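Local coordinates for endo-beta-1,4-glucanase (PDB 2JEN), which hydrolyses beta-1,4-glucan linkages in xyloglucan and probably other cellulose-like chains, as a family 12 glycoside hydrolase that breaks down plant cell wall polysaccharide, at residues G166-Y171 with W197-F202; S170-V175 with K226-K231; I158-T163 with H180-Y185. The protein carries 1 engineered substitution. All blocks are in the same frame, centred on the assembly; numbering follows the deposited sequence.

Contacts 1 and 3 are buried and contact 2 lies at the surface, but all three draw on the same sheet. Strands 154-163 and 195-204 are neighbours in it, as are 170-177 and 180-192, so the contacts interlock: backbone pairs such as Ser201 with Tyr185 and Val172 with Val184 tie one to the next. Contact 1 sits at the glycan cleft and relies on small side chains, two waters and sugar hydroxyls. Contact 3 packs aliphatic groups around an indole, with Trp159 turned to the sugar. Contact 2 shares Ser170 and Tyr171 with contact 1 but lies at the outer strand, where a salt bridge joins it to the loop after helix 215-225.

Contact 1: G166-Y171 with W197-F202; sequences GPAGSY and WNVFSF. With GLC (alpha-D-glucopyranose), chain C; GLC (alpha-D-glucopyranose), chain B; GLC (alpha-D-glucopyranose), chain D; XYS (alpha-D-xylopyranose), chain E.
Val199 places CG1 between its backbone N and carbonyl carbon (chi1 54°), which brings that methyl 3.9 Å from CB of Ala168, while CG2 turns toward the glucose of chain D. Two residues on, Ser201 holds OG anti to its carbonyl carbon (chi1 -56°); its CB lies alongside CB of Pro167, and the hydroxyl bonds two waters. Water 1 lies within hydrogen-bonding reach of Ser201 OG and the carbonyl oxygens of Ala168 and Val199, more acceptors than its two protons can serve once its other neighbours are counted. Water 2 lies 2.9 Å from Ala168 N and also bonds Ser201 OG and O3 of the chain B glucose, so protein and sugar share it. No direct hydrogen bond crosses between the segments. Gly166 O accepts O2 of the same glucose at 2.6 Å. At the other end Trp197 presents its indole edge, and NE1 donates to O2 of the chain D glucose at 3.1 Å, nearly straight at 163°; a weaker bond goes to O3. A phenylalanine in its place would probably leave these two hydroxyls without their N-H donor. Loop 166-169 and strand 195-204 thus line the glycan-binding cleft on the beta-jelly-roll of family 12 glycoside hydrolases.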
loop_
_atom_site.group_PDB
_atom_site.type_symbol
_atom_site.label_atom_id
_atom_site.label_comp_id
_atom_site.label_asym_id
_atom_site.label_seq_id
_atom_site.Cartn_x
_atom_site.Cartn_y
_atom_site.Cartn_z
ATOM N N GLY A 166 10.920 -7.284 -29.151
ATOM C CA GLY A 166 11.032 -8.105 -30.341
ATOM C C GLY A 166 10.616 -9.518 -30.011
ATOM O O GLY A 166 10.640 -9.921 -28.853
ATOM N N PRO A 167 10.180 -10.270 -31.015
ATOM C CA PRO A 167 9.567 -11.540 -30.814
ATOM C C PRO A 167 10.534 -12.708 -30.743
ATOM O O PRO A 167 11.752 -12.559 -30.991
ATOM C CB PRO A 167 8.665 -11.663 -32.043
ATOM C CG PRO A 167 9.493 -11.033 -33.108
ATOM C CD PRO A 167 10.088 -9.838 -32.424
ATOM N N ALA A 168 9.981 -13.874 -30.430
ATOM C CA ALA A 168 10.734 -15.115 -30.429
ATOM C C ALA A 168 10.911 -15.561 -31.877
ATOM O O ALA A 168 10.059 -15.337 -32.746
ATOM C CB ALA A 168 9.995 -16.170 -29.656
ATOM N N GLY A 169 12.015 -16.224 -32.127
ATOM C CA GLY A 169 12.245 -16.833 -33.425
ATOM C C GLY A 169 12.875 -15.903 -34.418
ATOM O O GLY A 169 13.452 -14.856 -34.065
ATOM N N SER A 170 12.780 -16.287 -35.690
ATOM C CA SER A 170 13.472 -15.590 -36.756
ATOM C C SER A 170 12.485 -14.983 -37.742
ATOM O O SER A 170 11.409 -15.525 -38.002
ATOM C CB SER A 170 14.426 -16.529 -37.502
ATOM O OG SER A 170 15.528 -16.834 -36.673
ATOM N N TYR A 171 12.868 -13.845 -38.281
ATOM C CA TYR A 171 12.062 -13.132 -39.251
ATOM C C TYR A 171 11.940 -13.913 -40.559
ATOM O O TYR A 171 12.947 -14.344 -41.129
ATOM C CB TYR A 171 12.698 -11.769 -39.527
ATOM C CG TYR A 171 12.006 -10.959 -40.603
ATOM C CD1 TYR A 171 10.726 -10.451 -40.455
ATOM C CD2 TYR A 171 12.644 -10.737 -41.815
ATOM C CE1 TYR A 171 10.126 -9.712 -41.461
ATOM C CE2 TYR A 171 12.038 -10.008 -42.815
ATOM C CZ TYR A 171 10.789 -9.504 -42.637
ATOM O OH TYR A 171 10.214 -8.731 -43.648
ATOM N N TRP A 197 6.046 -25.566 -27.892
ATOM C CA TRP A 197 5.160 -25.169 -28.963
ATOM C C TRP A 197 5.857 -24.307 -29.997
ATOM O O TRP A 197 6.718 -23.512 -29.687
ATOM C CB TRP A 197 3.918 -24.451 -28.418
ATOM C CG TRP A 197 4.197 -23.456 -27.324
ATOM C CD1 TRP A 197 4.467 -22.119 -27.439
ATOM C CD2 TRP A 197 4.182 -23.738 -25.932
ATOM N NE1 TRP A 197 4.657 -21.581 -26.199
ATOM C CE2 TRP A 197 4.502 -22.559 -25.260
ATOM C CE3 TRP A 197 3.990 -24.898 -25.196
ATOM C CZ2 TRP A 197 4.605 -22.497 -23.859
ATOM C CZ3 TRP A 197 4.077 -24.845 -23.809
ATOM C CH2 TRP A 197 4.388 -23.644 -23.162
ATOM N N ASN A 198 5.426 -24.447 -31.245
ATOM C CA ASN A 198 5.764 -23.445 -32.240
ATOM C C ASN A 198 5.205 -22.110 -31.811
ATOM O O ASN A 198 4.123 -22.059 -31.211
ATOM C CB ASN A 198 5.184 -23.851 -33.569
ATOM C CG ASN A 198 5.661 -25.221 -33.992
ATOM O OD1 ASN A 198 6.871 -25.422 -34.121
ATOM N ND2 ASN A 198 4.747 -26.183 -34.103
ATOM N N VAL A 199 5.895 -21.021 -32.182
ATOM C CA VAL A 199 5.357 -19.689 -31.968
ATOM C C VAL A 199 5.506 -18.910 -33.277
ATOM O O VAL A 199 6.608 -18.741 -33.814
ATOM C CB VAL A 199 5.997 -18.980 -30.740
ATOM C CG1 VAL A 199 7.523 -18.922 -30.797
ATOM C CG2 VAL A 199 5.331 -17.592 -30.542
ATOM N N PHE A 200 4.373 -18.432 -33.759
ATOM C CA PHE A 200 4.272 -17.663 -34.953
ATOM C C PHE A 200 3.801 -16.266 -34.578
ATOM O O PHE A 200 2.688 -16.133 -34.025
ATOM C CB PHE A 200 3.260 -18.272 -35.922
ATOM C CG PHE A 200 3.502 -19.728 -36.221
ATOM C CD1 PHE A 200 4.409 -20.103 -37.181
ATOM C CD2 PHE A 200 2.777 -20.711 -35.574
ATOM C CE1 PHE A 200 4.608 -21.446 -37.451
ATOM C CE2 PHE A 200 2.947 -22.047 -35.867
ATOM C CZ PHE A 200 3.876 -22.418 -36.830
ATOM N N SER A 201 4.644 -15.281 -34.801
ATOM C CA SER A 201 4.335 -13.892 -34.393
ATOM C C SER A 201 4.171 -13.013 -35.599
ATOM O O SER A 201 4.988 -13.043 -36.511
ATOM C CB SER A 201 5.424 -13.298 -33.490
ATOM O OG SER A 201 5.644 -14.129 -32.347
ATOM N N PHE A 202 3.114 -12.223 -35.582
ATOM C CA PHE A 202 2.779 -11.224 -36.582
ATOM C C PHE A 202 2.857 -9.850 -35.923
ATOM O O PHE A 202 2.079 -9.568 -35.021
ATOM C CB PHE A 202 1.348 -11.453 -37.082
ATOM C CG PHE A 202 1.149 -12.754 -37.786
ATOM C CD1 PHE A 202 0.964 -13.936 -37.070
ATOM C CD2 PHE A 202 1.193 -12.831 -39.185
ATOM C CE1 PHE A 202 0.820 -15.158 -37.719
ATOM C CE2 PHE A 202 1.015 -14.056 -39.823
ATOM C CZ PHE A 202 0.846 -15.209 -39.126
HETATM C C1 GLC C . 15.501 -13.043 -27.396
HETATM C C2 GLC C . 14.793 -14.378 -27.307
HETATM C C3 GLC C . 13.305 -14.256 -27.633
HETATM C C4 GLC C . 12.666 -13.118 -26.831
HETATM C C5 GLC C . 13.480 -11.852 -27.030
HETATM C C6 GLC C . 12.945 -10.689 -26.181
HETATM O O1 GLC C . 16.796 -13.174 -26.835
HETATM O O2 GLC C . 15.353 -15.258 -28.271
HETATM O O3 GLC C . 12.628 -15.465 -27.376
HETATM O O4 GLC C . 11.359 -12.852 -27.321
HETATM O O5 GLC C . 14.814 -12.093 -26.602
HETATM O O6 GLC C . 13.857 -9.604 -26.323
HETATM C C1 GLC B . 10.252 -13.109 -26.431
HETATM C C2 GLC B . 8.988 -12.651 -27.119
HETATM C C3 GLC B . 7.757 -13.024 -26.330
HETATM C C4 GLC B . 7.775 -14.487 -25.879
HETATM C C5 GLC B . 9.151 -14.807 -25.270
HETATM C C6 GLC B . 9.253 -16.291 -24.931
HETATM O O2 GLC B . 9.021 -11.246 -27.248
HETATM O O3 GLC B . 6.628 -12.810 -27.138
HETATM O O4 GLC B . 6.703 -14.727 -24.968
HETATM O O5 GLC B . 10.161 -14.515 -26.207
HETATM O O6 GLC B . 10.380 -16.496 -24.077
HETATM C C1 GLC D . 4.294 -16.242 -26.165
HETATM C C2 GLC D . 4.864 -17.447 -25.421
HETATM C C3 GLC D . 3.817 -17.960 -24.467
HETATM C C4 GLC D . 3.499 -16.859 -23.460
HETATM C C5 GLC D . 2.982 -15.680 -24.295
HETATM C C6 GLC D . 2.427 -14.513 -23.469
HETATM O O1 GLC D . 5.171 -15.728 -27.128
HETATM O O2 GLC D . 5.203 -18.556 -26.223
HETATM O O3 GLC D . 4.351 -19.180 -23.951
HETATM O O4 GLC D . 2.469 -17.267 -22.586
HETATM O O5 GLC D . 4.012 -15.256 -25.176
HETATM O O6 GLC D . 3.367 -14.042 -22.527
HETATM C C1 XYS E . 13.395 -8.522 -27.120
HETATM C C2 XYS E . 14.544 -7.581 -27.381
HETATM C C3 XYS E . 15.002 -6.950 -26.085
HETATM C C4 XYS E . 13.812 -6.294 -25.408
HETATM C C5 XYS E . 12.725 -7.340 -25.250
HETATM O O2 XYS E . 15.624 -8.281 -28.012
HETATM O O3 XYS E . 16.041 -6.008 -26.317
HETATM O O4 XYS E . 14.210 -5.877 -24.110
HETATM O O5 XYS E . 12.321 -7.875 -26.509
HETATM O O HOH W 1 7.462 -15.920 -33.248
HETATM O O HOH W 2 7.120 -13.700 -29.847
#

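Contact 2: S170-V175 with K226-K231; sequences SYVETV and KQWLSK
Lys226, just past the end of helix 215-225, reaches across to strand 170-177 and sets its NZ 2.9 Å from OE2 of Glu173, a salt bridge that is also a hydrogen bond. The lysine chain is bent at chi2 and chi3 before it straightens to the ammonium. Its NZ comes in from above the carboxylate, 43° out of the plane, and OE1 of Glu173 stays farther from NZ, at 3.4 Å. Glu173 meets it from the opposite direction on an extended chain, and the same OE2 is hydrogen-bonded to Tyr221 OH of the helix. Gln227 follows with positive phi (55°), the first residue to leave the helical conformation, and lets the chain turn so that the next side chain comes back toward the strand. That side chain is Trp228. Its CH2 corner touches both methyls of Val172, CG1 and CG2, each at 3.9 Å, CG2 standing oblique to the indole. CB of Lys226 lies 3.5 Å above one face of this ring, displaced toward its rim, and Lys186 of strand 180-192 adds a cation-pi contact. Val172 and Glu173 both pair through their backbones with Val184, as in a classic beta bulge, and both side chains consequently face the loop. Farther along, Lys231 folds back on the helix, where it is salt-bridged to Asp224. The contact is therefore half ionic and half apolar, at the partly exposed outer strand. The pairing of Glu173 with Lys226 and Tyr221 probably keeps its carboxylate ionised, although with solvent near, the net gain from the salt bridge is likely to be modest.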
loop_
_atom_site.group_PDB
_atom_site.type_symbol
_atom_site.label_atom_id
_atom_site.label_comp_id
_atom_site.label_asym_id
_atom_site.label_seq_id
_atom_site.Cartn_x
_atom_site.Cartn_y
_atom_site.Cartn_z
ATOM N N SER A 170 12.780 -16.287 -35.690
ATOM C CA SER A 170 13.472 -15.590 -36.756
ATOM C C SER A 170 12.485 -14.983 -37.742
ATOM O O SER A 170 11.409 -15.525 -38.002
ATOM C CB SER A 170 14.426 -16.529 -37.502
ATOM O OG SER A 170 15.528 -16.834 -36.673
ATOM N N TYR A 171 12.868 -13.845 -38.281
ATOM C CA TYR A 171 12.062 -13.132 -39.251
ATOM C C TYR A 171 11.940 -13.913 -40.559
ATOM O O TYR A 171 12.947 -14.344 -41.129
ATOM C CB TYR A 171 12.698 -11.769 -39.527
ATOM C CG TYR A 171 12.006 -10.959 -40.603
ATOM C CD1 TYR A 171 10.726 -10.451 -40.455
ATOM C CD2 TYR A 171 12.644 -10.737 -41.815
ATOM C CE1 TYR A 171 10.126 -9.712 -41.461
ATOM C CE2 TYR A 171 12.038 -10.008 -42.815
ATOM C CZ TYR A 171 10.789 -9.504 -42.637
ATOM O OH TYR A 171 10.214 -8.731 -43.648
ATOM N N VAL A 172 10.717 -14.013 -41.052
ATOM C CA VAL A 172 10.386 -14.718 -42.272
ATOM C C VAL A 172 10.210 -13.742 -43.437
ATOM O O VAL A 172 10.972 -13.768 -44.429
ATOM C CB VAL A 172 9.108 -15.561 -42.097
ATOM C CG1 VAL A 172 8.815 -16.329 -43.394
ATOM C CG2 VAL A 172 9.246 -16.527 -40.901
ATOM N N GLU A 173 9.203 -12.898 -43.333
ATOM C CA GLU A 173 8.760 -11.996 -44.374
ATOM C C GLU A 173 7.702 -11.056 -43.832
ATOM O O GLU A 173 7.178 -11.263 -42.735
ATOM C CB GLU A 173 8.177 -12.780 -45.552
ATOM C CG GLU A 173 6.889 -13.491 -45.257
ATOM C CD GLU A 173 6.535 -14.601 -46.238
ATOM O OE1 GLU A 173 7.324 -14.848 -47.168
ATOM O OE2 GLU A 173 5.470 -15.251 -46.074
ATOM N N THR A 174 7.390 -10.021 -44.608
ATOM C CA THR A 174 6.298 -9.103 -44.344
ATOM C C THR A 174 5.134 -9.454 -45.231
ATOM O O THR A 174 5.304 -9.702 -46.439
ATOM C CB THR A 174 6.750 -7.677 -44.484
ATOM O OG1 THR A 174 7.791 -7.436 -43.531
ATOM C CG2 THR A 174 5.626 -6.675 -44.259
ATOM N N VAL A 175 3.945 -9.527 -44.639
ATOM C CA VAL A 175 2.729 -9.940 -45.328
ATOM C C VAL A 175 1.595 -8.981 -45.077
ATOM O O VAL A 175 1.559 -8.304 -44.038
ATOM C CB VAL A 175 2.259 -11.357 -44.892
ATOM C CG1 VAL A 175 3.358 -12.323 -45.072
ATOM C CG2 VAL A 175 1.810 -11.359 -43.394
ATOM N N LYS A 226 1.986 -21.372 -45.908
ATOM C CA LYS A 226 3.319 -21.741 -45.417
ATOM C C LYS A 226 3.500 -23.223 -45.093
ATOM O O LYS A 226 4.617 -23.660 -44.875
ATOM C CB LYS A 226 3.671 -20.909 -44.171
ATOM C CG LYS A 226 3.474 -19.430 -44.346
ATOM C CD LYS A 226 4.217 -18.777 -45.530
ATOM C CE LYS A 226 5.711 -18.754 -45.372
ATOM N NZ LYS A 226 6.378 -17.995 -46.499
ATOM N N GLN A 227 2.404 -23.985 -45.015
ATOM C CA GLN A 227 2.434 -25.399 -44.630
ATOM C C GLN A 227 3.117 -25.651 -43.272
ATOM O O GLN A 227 3.801 -26.659 -43.035
ATOM C CB GLN A 227 3.070 -26.256 -45.731
ATOM C CG GLN A 227 2.327 -26.145 -47.080
ATOM C CD GLN A 227 2.703 -24.925 -47.889
ATOM O OE1 GLN A 227 1.835 -24.293 -48.504
ATOM N NE2 GLN A 227 4.007 -24.596 -47.922
ATOM N N TRP A 228 2.787 -24.767 -42.324
ATOM C CA TRP A 228 3.335 -24.804 -40.973
ATOM C C TRP A 228 2.337 -25.197 -39.896
ATOM O O TRP A 228 2.693 -25.267 -38.717
ATOM C CB TRP A 228 3.908 -23.431 -40.635
ATOM C CG TRP A 228 5.168 -23.115 -41.291
ATOM C CD1 TRP A 228 6.030 -24.004 -41.897
ATOM C CD2 TRP A 228 5.742 -21.841 -41.444
ATOM N NE1 TRP A 228 7.103 -23.345 -42.384
ATOM C CE2 TRP A 228 6.957 -22.016 -42.159
ATOM C CE3 TRP A 228 5.365 -20.558 -41.047
ATOM C CZ2 TRP A 228 7.814 -20.974 -42.436
ATOM C CZ3 TRP A 228 6.219 -19.482 -41.416
ATOM C CH2 TRP A 228 7.410 -19.717 -42.085
ATOM N N LEU A 229 1.088 -25.444 -40.258
ATOM C CA LEU A 229 0.045 -25.709 -39.283
ATOM C C LEU A 229 -0.972 -26.648 -39.904
ATOM O O LEU A 229 -1.491 -26.356 -40.992
ATOM C CB LEU A 229 -0.590 -24.377 -38.891
ATOM C CG LEU A 229 -1.609 -24.368 -37.755
ATOM C CD1 LEU A 229 -0.978 -24.828 -36.438
ATOM C CD2 LEU A 229 -2.152 -22.965 -37.647
ATOM N N SER A 230 -1.258 -27.747 -39.215
ATOM C CA SER A 230 -2.273 -28.683 -39.638
ATOM C C SER A 230 -3.675 -28.236 -39.271
ATOM O O SER A 230 -3.918 -27.820 -38.147
ATOM C CB SER A 230 -2.001 -30.040 -39.012
ATOM O OG SER A 230 -3.084 -30.930 -39.295
ATOM N N LYS A 231 -4.641 -28.377 -40.180
ATOM C CA LYS A 231 -6.020 -28.006 -39.823
ATOM C C LYS A 231 -6.739 -29.041 -38.955
ATOM O O LYS A 231 -7.886 -28.802 -38.543
ATOM C CB LYS A 231 -6.831 -27.564 -41.032
ATOM C CG LYS A 231 -6.271 -26.297 -41.709
ATOM C CD LYS A 231 -7.218 -25.688 -42.723
ATOM C CE LYS A 231 -6.600 -24.588 -43.539
ATOM N NZ LYS A 231 -7.555 -24.019 -44.530
#

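Contact 3: I158-T163 with H180-Y185; sequences IWLNNT and HSWKVY. With GLC (alpha-D-glucopyranose), chain B.
Ile158 drives its CG2 methyl obliquely against the six-membered ring of Trp182, 3.4 Å from CZ3 and equally near CH2, a tight approach. That methyl stands anti to the backbone N, and CG1 takes the place beside it (chi1 -52°). The carbonyl oxygen of Trp159 lies in the plane of the Trp182 ring, at the edge and 3.6 Å from CZ3, while the indole of Trp159 runs toward the glycan cleft and brings CH2 within 3.6 Å of O2 of the chain B glucose. Leu160 then adds CD2, near the plane of Trp182 and 3.8 Å from CH2, so isoleucine, carbonyl and leucine all meet the same end of one indole. The Trp182 N-H points elsewhere, bonded to Ile177 O, and Phe218 of helix 215-225 meets the ring edge-to-face. Strand 195-204 runs between strands 154-163 and 180-192 in the curved sheet of the jelly-roll, so these side chains span next-nearest strands beneath the helix. At Leu160 and Asn161 the strand has a classic beta bulge opposite Ala134, and there the chain turns a corner. Asn162, past the bulge, sets its CB at the edge of the Trp159 ring. Its ND2 and NZ of Lys183 both donate to water 3, 3.1 Å from ND2 and 2.8 Å from NZ, the polar link between the segments. Thr163 OG1 donates back to Asn161 OD1 at 2.7 Å, in the carbonyl plane and on a lone pair.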
loop_
_atom_site.group_PDB
_atom_site.type_symbol
_atom_site.label_atom_id
_atom_site.label_comp_id
_atom_site.label_asym_id
_atom_site.label_seq_id
_atom_site.Cartn_x
_atom_site.Cartn_y
_atom_site.Cartn_z
ATOM N N ILE A 158 -0.249 -11.829 -32.310
ATOM C CA ILE A 158 -0.553 -10.732 -33.219
ATOM C C ILE A 158 -0.331 -9.457 -32.454
ATOM O O ILE A 158 -1.167 -9.081 -31.610
ATOM C CB ILE A 158 -1.962 -10.836 -33.831
ATOM C CG1 ILE A 158 -2.217 -12.207 -34.466
ATOM C CG2 ILE A 158 -2.175 -9.675 -34.824
ATOM C CD1 ILE A 158 -3.597 -12.435 -34.976
ATOM N N TRP A 159 0.778 -8.796 -32.714
ATOM C CA TRP A 159 1.186 -7.616 -31.971
ATOM C C TRP A 159 0.656 -6.344 -32.635
ATOM O O TRP A 159 1.013 -6.022 -33.777
ATOM C CB TRP A 159 2.706 -7.474 -31.842
ATOM C CG TRP A 159 3.457 -8.592 -31.186
ATOM C CD1 TRP A 159 3.141 -9.923 -31.125
ATOM C CD2 TRP A 159 4.737 -8.453 -30.576
ATOM N NE1 TRP A 159 4.140 -10.611 -30.466
ATOM C CE2 TRP A 159 5.133 -9.725 -30.133
ATOM C CE3 TRP A 159 5.579 -7.378 -30.364
ATOM C CZ2 TRP A 159 6.347 -9.948 -29.484
ATOM C CZ3 TRP A 159 6.795 -7.604 -29.701
ATOM C CH2 TRP A 159 7.156 -8.892 -29.292
ATOM N N LEU A 160 -0.196 -5.626 -31.915
ATOM C CA LEU A 160 -0.701 -4.331 -32.337
ATOM C C LEU A 160 0.184 -3.199 -31.871
ATOM O O LEU A 160 0.102 -2.095 -32.404
ATOM C CB LEU A 160 -2.118 -4.141 -31.839
ATOM C CG LEU A 160 -3.156 -5.148 -32.298
ATOM C CD1 LEU A 160 -4.560 -4.781 -31.796
ATOM C CD2 LEU A 160 -3.155 -5.390 -33.822
ATOM N N ASN A 161 1.026 -3.467 -30.869
ATOM C CA ASN A 161 1.983 -2.495 -30.383
ATOM C C ASN A 161 3.273 -3.226 -30.108
ATOM O O ASN A 161 3.259 -4.286 -29.481
ATOM C CB ASN A 161 1.473 -1.836 -29.082
ATOM C CG ASN A 161 2.447 -0.806 -28.495
ATOM O OD1 ASN A 161 3.560 -1.160 -28.107
ATOM N ND2 ASN A 161 2.022 0.458 -28.434
ATOM N N ASN A 162 4.397 -2.659 -30.568
ATOM C CA ASN A 162 5.726 -3.096 -30.162
ATOM C C ASN A 162 6.445 -1.869 -29.656
ATOM O O ASN A 162 6.656 -0.912 -30.436
ATOM C CB ASN A 162 6.513 -3.718 -31.345
ATOM C CG ASN A 162 7.838 -4.248 -30.946
ATOM O OD1 ASN A 162 8.175 -4.267 -29.755
ATOM N ND2 ASN A 162 8.663 -4.621 -31.939
ATOM N N THR A 163 6.815 -1.843 -28.373
ATOM C CA THR A 163 7.565 -0.744 -27.810
ATOM C C THR A 163 8.870 -1.266 -27.249
ATOM O O THR A 163 8.949 -1.792 -26.140
ATOM C CB THR A 163 6.739 0.016 -26.762
ATOM O OG1 THR A 163 5.565 0.551 -27.405
ATOM C CG2 THR A 163 7.555 1.171 -26.158
ATOM N N HIS A 180 -3.897 -5.159 -42.943
ATOM C CA HIS A 180 -2.752 -4.664 -42.187
ATOM C C HIS A 180 -1.490 -5.364 -42.703
ATOM O O HIS A 180 -1.550 -6.509 -43.152
ATOM C CB HIS A 180 -2.901 -5.009 -40.695
ATOM C CG HIS A 180 -4.122 -4.445 -40.026
ATOM N ND1 HIS A 180 -4.069 -3.328 -39.226
ATOM C CD2 HIS A 180 -5.414 -4.841 -40.039
ATOM C CE1 HIS A 180 -5.277 -3.073 -38.757
ATOM N NE2 HIS A 180 -6.116 -3.975 -39.231
ATOM N N SER A 181 -0.358 -4.695 -42.549
ATOM C CA SER A 181 0.950 -5.303 -42.834
ATOM C C SER A 181 1.611 -5.806 -41.562
ATOM O O SER A 181 1.678 -5.080 -40.568
ATOM C CB SER A 181 1.871 -4.307 -43.500
ATOM O OG SER A 181 1.298 -3.968 -44.769
ATOM N N TRP A 182 2.189 -7.004 -41.635
ATOM C CA TRP A 182 2.745 -7.722 -40.490
ATOM C C TRP A 182 4.109 -8.275 -40.837
ATOM O O TRP A 182 4.284 -8.929 -41.869
ATOM C CB TRP A 182 1.861 -8.918 -40.131
ATOM C CG TRP A 182 0.395 -8.603 -39.988
ATOM C CD1 TRP A 182 -0.533 -8.758 -40.939
ATOM C CD2 TRP A 182 -0.275 -8.069 -38.850
ATOM N NE1 TRP A 182 -1.753 -8.351 -40.498
ATOM C CE2 TRP A 182 -1.627 -7.935 -39.200
ATOM C CE3 TRP A 182 0.137 -7.704 -37.555
ATOM C CZ2 TRP A 182 -2.579 -7.401 -38.315
ATOM C CZ3 TRP A 182 -0.793 -7.181 -36.691
ATOM C CH2 TRP A 182 -2.140 -7.064 -37.045
ATOM N N LYS A 183 5.069 -8.087 -39.943
ATOM C CA LYS A 183 6.332 -8.834 -40.004
ATOM C C LYS A 183 6.101 -10.186 -39.332
ATOM O O LYS A 183 5.625 -10.243 -38.205
ATOM C CB LYS A 183 7.440 -8.068 -39.287
ATOM C CG LYS A 183 7.700 -6.717 -39.888
ATOM C CD LYS A 183 8.652 -5.905 -39.012
ATOM C CE LYS A 183 7.904 -5.313 -37.723
ATOM N NZ LYS A 183 8.758 -4.341 -36.929
ATOM N N VAL A 184 6.411 -11.265 -40.018
ATOM C CA VAL A 184 6.144 -12.624 -39.578
ATOM C C VAL A 184 7.421 -13.260 -39.053
ATOM O O VAL A 184 8.471 -13.145 -39.692
ATOM C CB VAL A 184 5.597 -13.499 -40.721
ATOM C CG1 VAL A 184 5.362 -14.935 -40.275
ATOM C CG2 VAL A 184 4.380 -12.860 -41.372
ATOM N N TYR A 185 7.342 -13.881 -37.887
ATOM C CA TYR A 185 8.428 -14.589 -37.237
ATOM C C TYR A 185 8.016 -16.001 -36.876
ATOM O O TYR A 185 6.838 -16.267 -36.558
ATOM C CB TYR A 185 8.842 -13.874 -35.958
ATOM C CG TYR A 185 9.356 -12.482 -36.210
ATOM C CD1 TYR A 185 8.490 -11.435 -36.461
ATOM C CD2 TYR A 185 10.717 -12.189 -36.129
ATOM C CE1 TYR A 185 8.958 -10.151 -36.688
ATOM C CE2 TYR A 185 11.184 -10.885 -36.354
ATOM C CZ TYR A 185 10.296 -9.907 -36.643
ATOM O OH TYR A 185 10.753 -8.595 -36.859
HETATM C C1 GLC B . 10.252 -13.109 -26.431
HETATM C C2 GLC B . 8.988 -12.651 -27.119
HETATM C C3 GLC B . 7.757 -13.024 -26.330
HETATM C C4 GLC B . 7.775 -14.487 -25.879
HETATM C C5 GLC B . 9.151 -14.807 -25.270
HETATM C C6 GLC B . 9.253 -16.291 -24.931
HETATM O O2 GLC B . 9.021 -11.246 -27.248
HETATM O O3 GLC B . 6.628 -12.810 -27.138
HETATM O O4 GLC B . 6.703 -14.727 -24.968
HETATM O O5 GLC B . 10.161 -14.515 -26.207
HETATM O O6 GLC B . 10.380 -16.496 -24.077
HETATM O O HOH W 3 7.762 -3.265 -34.564
#